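Local coordinates for protein polyhedrin (Operophtera brumata cypovirus 19, PDB 5A99) that probably forms the crystalline matrix of the polyhedra, the insect-virus occlusion bodies in which cypovirus particles are embedded, at residues 61-66 against 181-186. Sequence-based numbering, arbitrary orientation.
Sequences YNWDQL and CHPVIS
Tyr61 and Ile185 face each other as an antiparallel hydrogen-bonded pair: Tyr61 N gives its hydrogen to Ile185 O at 2.6 Å, and Ile185 N returns one to Tyr61 O at 2.9 Å, the second bond being the straighter (165° at the hydrogen). Strand pairing ends at Tyr61, although Asn62 and Val184 stay close. The chain after Tyr61 curls into a tight turn, in which Asn62 N is bound by the side-chain oxygen Gln65 OE1 at 2.8 Å and Gln65 N by Asn62 O; 181-183 is the loop leading into strand 184-190. Trp63 packs along 182-183. Its CB, CG and CD1 pass Pro183 O in turn, CB at 3.6 Å, and with CG anti to the backbone N (chi1 -180°) the indole extends alongside His182, presenting an edge to the loop. CD1 also meets Pro183 CD at 4.0 Å, and NE1 passes His182 CB before ending in a hydrogen bond to Glu107, whose same carboxylate oxygen also receives ND1 of His182. The Trp63 side chain also packs on Leu84, Arg88 and Leu91 of helix 81-92. Leu66 sends CD1 against Ile185 CD1 (3.6 Å), the two branched chains crossing at an angle, and the pair packs on Leu37 of strand 33-40. Val184 CG2 is a van der Waals neighbour of Asn62 OD1 (3.4 Å), which accepts a weak hydrogen bond from Trp63 N; Pro216 of the second subunit packs on this valine. Pro183 O is buried without a hydrogen-bond partner; Trp63 CA (3.4 Å) and Leu66 CD1 lie against it. Here the antiparallel pairing of 56-61, outermost within the chain, with 184-190, middle strand of a three-stranded sheet, ends in a turn packed through Leu66 onto polyhedrin's six-stranded sheet.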
ATOM      1  N   TYR A  61       7.327  -3.645   6.301  1.00  9.52           N
ATOM      2  CA  TYR A  61       6.540  -3.460   7.502  1.00 12.78           C
ATOM      3  C   TYR A  61       7.315  -2.580   8.460  1.00 14.26           C
ATOM      4  O   TYR A  61       8.474  -2.843   8.775  1.00 12.35           O
ATOM      5  CB  TYR A  61       6.202  -4.819   8.118  1.00 10.97           C
ATOM      6  CG  TYR A  61       5.482  -5.706   7.140  1.00 10.83           C
ATOM      7  CD1 TYR A  61       4.098  -5.670   7.012  1.00  8.92           C
ATOM      8  CD2 TYR A  61       6.193  -6.567   6.316  1.00 13.94           C
ATOM      9  CE1 TYR A  61       3.445  -6.472   6.087  1.00 15.38           C
ATOM     10  CE2 TYR A  61       5.549  -7.374   5.398  1.00 12.74           C
ATOM     11  CZ  TYR A  61       4.177  -7.318   5.281  1.00 11.80           C
ATOM     12  OH  TYR A  61       3.550  -8.129   4.360  1.00 17.41           O
ATOM     13  N   ASN A  62       6.685  -1.499   8.884  1.00 17.51           N
ATOM     14  CA  ASN A  62       7.296  -0.638   9.870  1.00 14.43           C
ATOM     15  C   ASN A  62       7.135  -1.274  11.253  1.00 13.30           C
ATOM     16  O   ASN A  62       6.335  -2.196  11.424  1.00 13.38           O
ATOM     17  CB  ASN A  62       6.667   0.752   9.822  1.00 19.49           C
ATOM     18  CG  ASN A  62       7.498   1.780  10.541  1.00 16.26           C
ATOM     19  OD1 ASN A  62       8.702   1.600  10.722  1.00 21.82           O
ATOM     20  ND2 ASN A  62       6.864   2.864  10.964  1.00 27.24           N
ATOM     21  N   TRP A  63       7.900  -0.785  12.227  1.00 13.80           N
ATOM     22  CA  TRP A  63       7.883  -1.317  13.590  1.00 12.95           C
ATOM     23  C   TRP A  63       6.460  -1.429  14.151  1.00 12.47           C
ATOM     24  O   TRP A  63       6.113  -2.423  14.793  1.00 14.19           O
ATOM     25  CB  TRP A  63       8.742  -0.425  14.483  1.00 16.07           C
ATOM     26  CG  TRP A  63       8.849  -0.832  15.935  1.00 11.24           C
ATOM     27  CD1 TRP A  63       9.759  -1.697  16.483  1.00 14.90           C
ATOM     28  CD2 TRP A  63       8.042  -0.368  17.014  1.00 13.27           C
ATOM     29  NE1 TRP A  63       9.562  -1.799  17.836  1.00 12.48           N
ATOM     30  CE2 TRP A  63       8.513  -0.994  18.191  1.00 13.60           C
ATOM     31  CE3 TRP A  63       6.959   0.524  17.104  1.00 14.89           C
ATOM     32  CZ2 TRP A  63       7.941  -0.765  19.440  1.00 12.96           C
ATOM     33  CZ3 TRP A  63       6.395   0.755  18.352  1.00 13.86           C
ATOM     34  CH2 TRP A  63       6.889   0.112  19.502  1.00 12.78           C
ATOM     35  N   ASP A  64       5.635  -0.419  13.897  1.00 11.00           N
ATOM     36  CA  ASP A  64       4.295  -0.393  14.456  1.00 11.94           C
ATOM     37  C   ASP A  64       3.327  -1.298  13.687  1.00 15.78           C
ATOM     38  O   ASP A  64       2.168  -1.446  14.066  1.00 12.54           O
ATOM     39  CB  ASP A  64       3.759   1.042  14.536  1.00 15.84           C
ATOM     40  CG  ASP A  64       3.369   1.608  13.177  1.00 13.57           C
ATOM     41  OD1 ASP A  64       4.051   1.294  12.178  1.00 14.63           O
ATOM     42  OD2 ASP A  64       2.378   2.372  13.118  1.00 17.81           O
ATOM     43  N   GLN A  65       3.808  -1.919  12.619  1.00 13.49           N
ATOM     44  CA  GLN A  65       3.020  -2.923  11.937  1.00 12.36           C
ATOM     45  C   GLN A  65       3.489  -4.324  12.302  1.00 12.61           C
ATOM     46  O   GLN A  65       2.890  -5.300  11.866  1.00 16.80           O
ATOM     47  CB  GLN A  65       3.083  -2.686  10.427  1.00 14.95           C
ATOM     48  CG  GLN A  65       2.614  -1.289  10.056  1.00 11.44           C
ATOM     49  CD  GLN A  65       2.956  -0.918   8.628  1.00 15.33           C
ATOM     50  OE1 GLN A  65       4.026  -1.253   8.126  1.00 14.97           O
ATOM     51  NE2 GLN A  65       2.041  -0.230   7.964  1.00 17.33           N
ATOM     52  N   LEU A  66       4.543  -4.409  13.121  1.00 17.70           N
ATOM     53  CA  LEU A  66       5.121  -5.689  13.545  1.00 14.19           C
ATOM     54  C   LEU A  66       4.865  -5.994  15.026  1.00 12.20           C
ATOM     55  O   LEU A  66       4.753  -7.151  15.425  1.00 13.62           O
ATOM     56  CB  LEU A  66       6.632  -5.704  13.280  1.00 12.17           C
ATOM     57  CG  LEU A  66       7.074  -5.562  11.813  1.00 12.94           C
ATOM     58  CD1 LEU A  66       8.575  -5.301  11.708  1.00 17.37           C
ATOM     59  CD2 LEU A  66       6.680  -6.786  11.035  1.00 14.61           C
ATOM     60  N   CYS A 181      17.136  -5.350  17.463  1.00 17.70           N
ATOM     61  CA  CYS A 181      16.171  -5.580  18.540  1.00 15.67           C
ATOM     62  C   CYS A 181      14.801  -4.990  18.257  1.00 15.14           C
ATOM     63  O   CYS A 181      13.793  -5.526  18.706  1.00 18.82           O
ATOM     64  CB  CYS A 181      16.671  -4.955  19.845  1.00 24.19           C
ATOM     65  SG  CYS A 181      17.701  -6.009  20.867  1.00 45.46           S
ATOM     66  N   HIS A 182      14.782  -3.874  17.537  1.00 14.42           N
ATOM     67  CA  HIS A 182      13.566  -3.096  17.297  1.00 16.92           C
ATOM     68  C   HIS A 182      13.404  -2.975  15.790  1.00 15.28           C
ATOM     69  O   HIS A 182      13.867  -2.020  15.174  1.00 13.57           O
ATOM     70  CB  HIS A 182      13.674  -1.721  17.956  1.00 13.65           C
ATOM     71  CG  HIS A 182      14.152  -1.779  19.377  1.00 12.71           C
ATOM     72  ND1 HIS A 182      13.303  -2.011  20.436  1.00 18.57           N
ATOM     73  CD2 HIS A 182      15.390  -1.663  19.908  1.00 11.38           C
ATOM     74  CE1 HIS A 182      13.997  -2.025  21.562  1.00 17.37           C
ATOM     75  NE2 HIS A 182      15.266  -1.816  21.269  1.00 14.74           N
ATOM     76  N   PRO A 183      12.754  -3.975  15.191  1.00 14.54           N
ATOM     77  CA  PRO A 183      12.849  -4.250  13.756  1.00 17.42           C
ATOM     78  C   PRO A 183      11.893  -3.474  12.864  1.00 15.98           C
ATOM     79  O   PRO A 183      10.777  -3.116  13.259  1.00 11.80           O
ATOM     80  CB  PRO A 183      12.514  -5.746  13.677  1.00 14.03           C
ATOM     81  CG  PRO A 183      11.531  -5.946  14.772  1.00 18.50           C
ATOM     82  CD  PRO A 183      11.971  -5.004  15.893  1.00 13.47           C
ATOM     83  N   VAL A 184      12.391  -3.193  11.663  1.00 13.25           N
ATOM     84  CA  VAL A 184      11.582  -2.833  10.506  1.00 12.29           C
ATOM     85  C   VAL A 184      11.876  -3.967   9.523  1.00 10.99           C
ATOM     86  O   VAL A 184      13.016  -4.414   9.421  1.00 12.42           O
ATOM     87  CB  VAL A 184      12.008  -1.491   9.901  1.00  9.10           C
ATOM     88  CG1 VAL A 184      11.490  -1.358   8.475  1.00 15.28           C
ATOM     89  CG2 VAL A 184      11.529  -0.306  10.774  1.00 11.00           C
ATOM     90  N   ILE A 185      10.872  -4.467   8.826  1.00  8.78           N
ATOM     91  CA  ILE A 185      11.100  -5.642   7.998  1.00 10.43           C
ATOM     92  C   ILE A 185      10.634  -5.471   6.559  1.00  8.77           C
ATOM     93  O   ILE A 185       9.486  -5.097   6.303  1.00 10.29           O
ATOM     94  CB  ILE A 185      10.451  -6.882   8.618  1.00  7.85           C
ATOM     95  CG1 ILE A 185      11.181  -7.275   9.909  1.00  8.81           C
ATOM     96  CG2 ILE A 185      10.495  -8.050   7.660  1.00  7.91           C
ATOM     97  CD1 ILE A 185      10.430  -8.287  10.727  1.00 13.26           C
ATOM     98  N   SER A 186      11.557  -5.740   5.634  1.00  9.42           N
ATOM     99  CA  SER A 186      11.297  -5.720   4.195  1.00 10.09           C
ATOM    100  C   SER A 186      11.610  -7.097   3.576  1.00 10.27           C
ATOM    101  O   SER A 186      12.591  -7.741   3.949  1.00  8.68           O
ATOM    102  CB  SER A 186      12.147  -4.640   3.510  1.00 12.61           C
ATOM    103  OG  SER A 186      11.994  -3.395   4.171  1.00 13.25           O
TER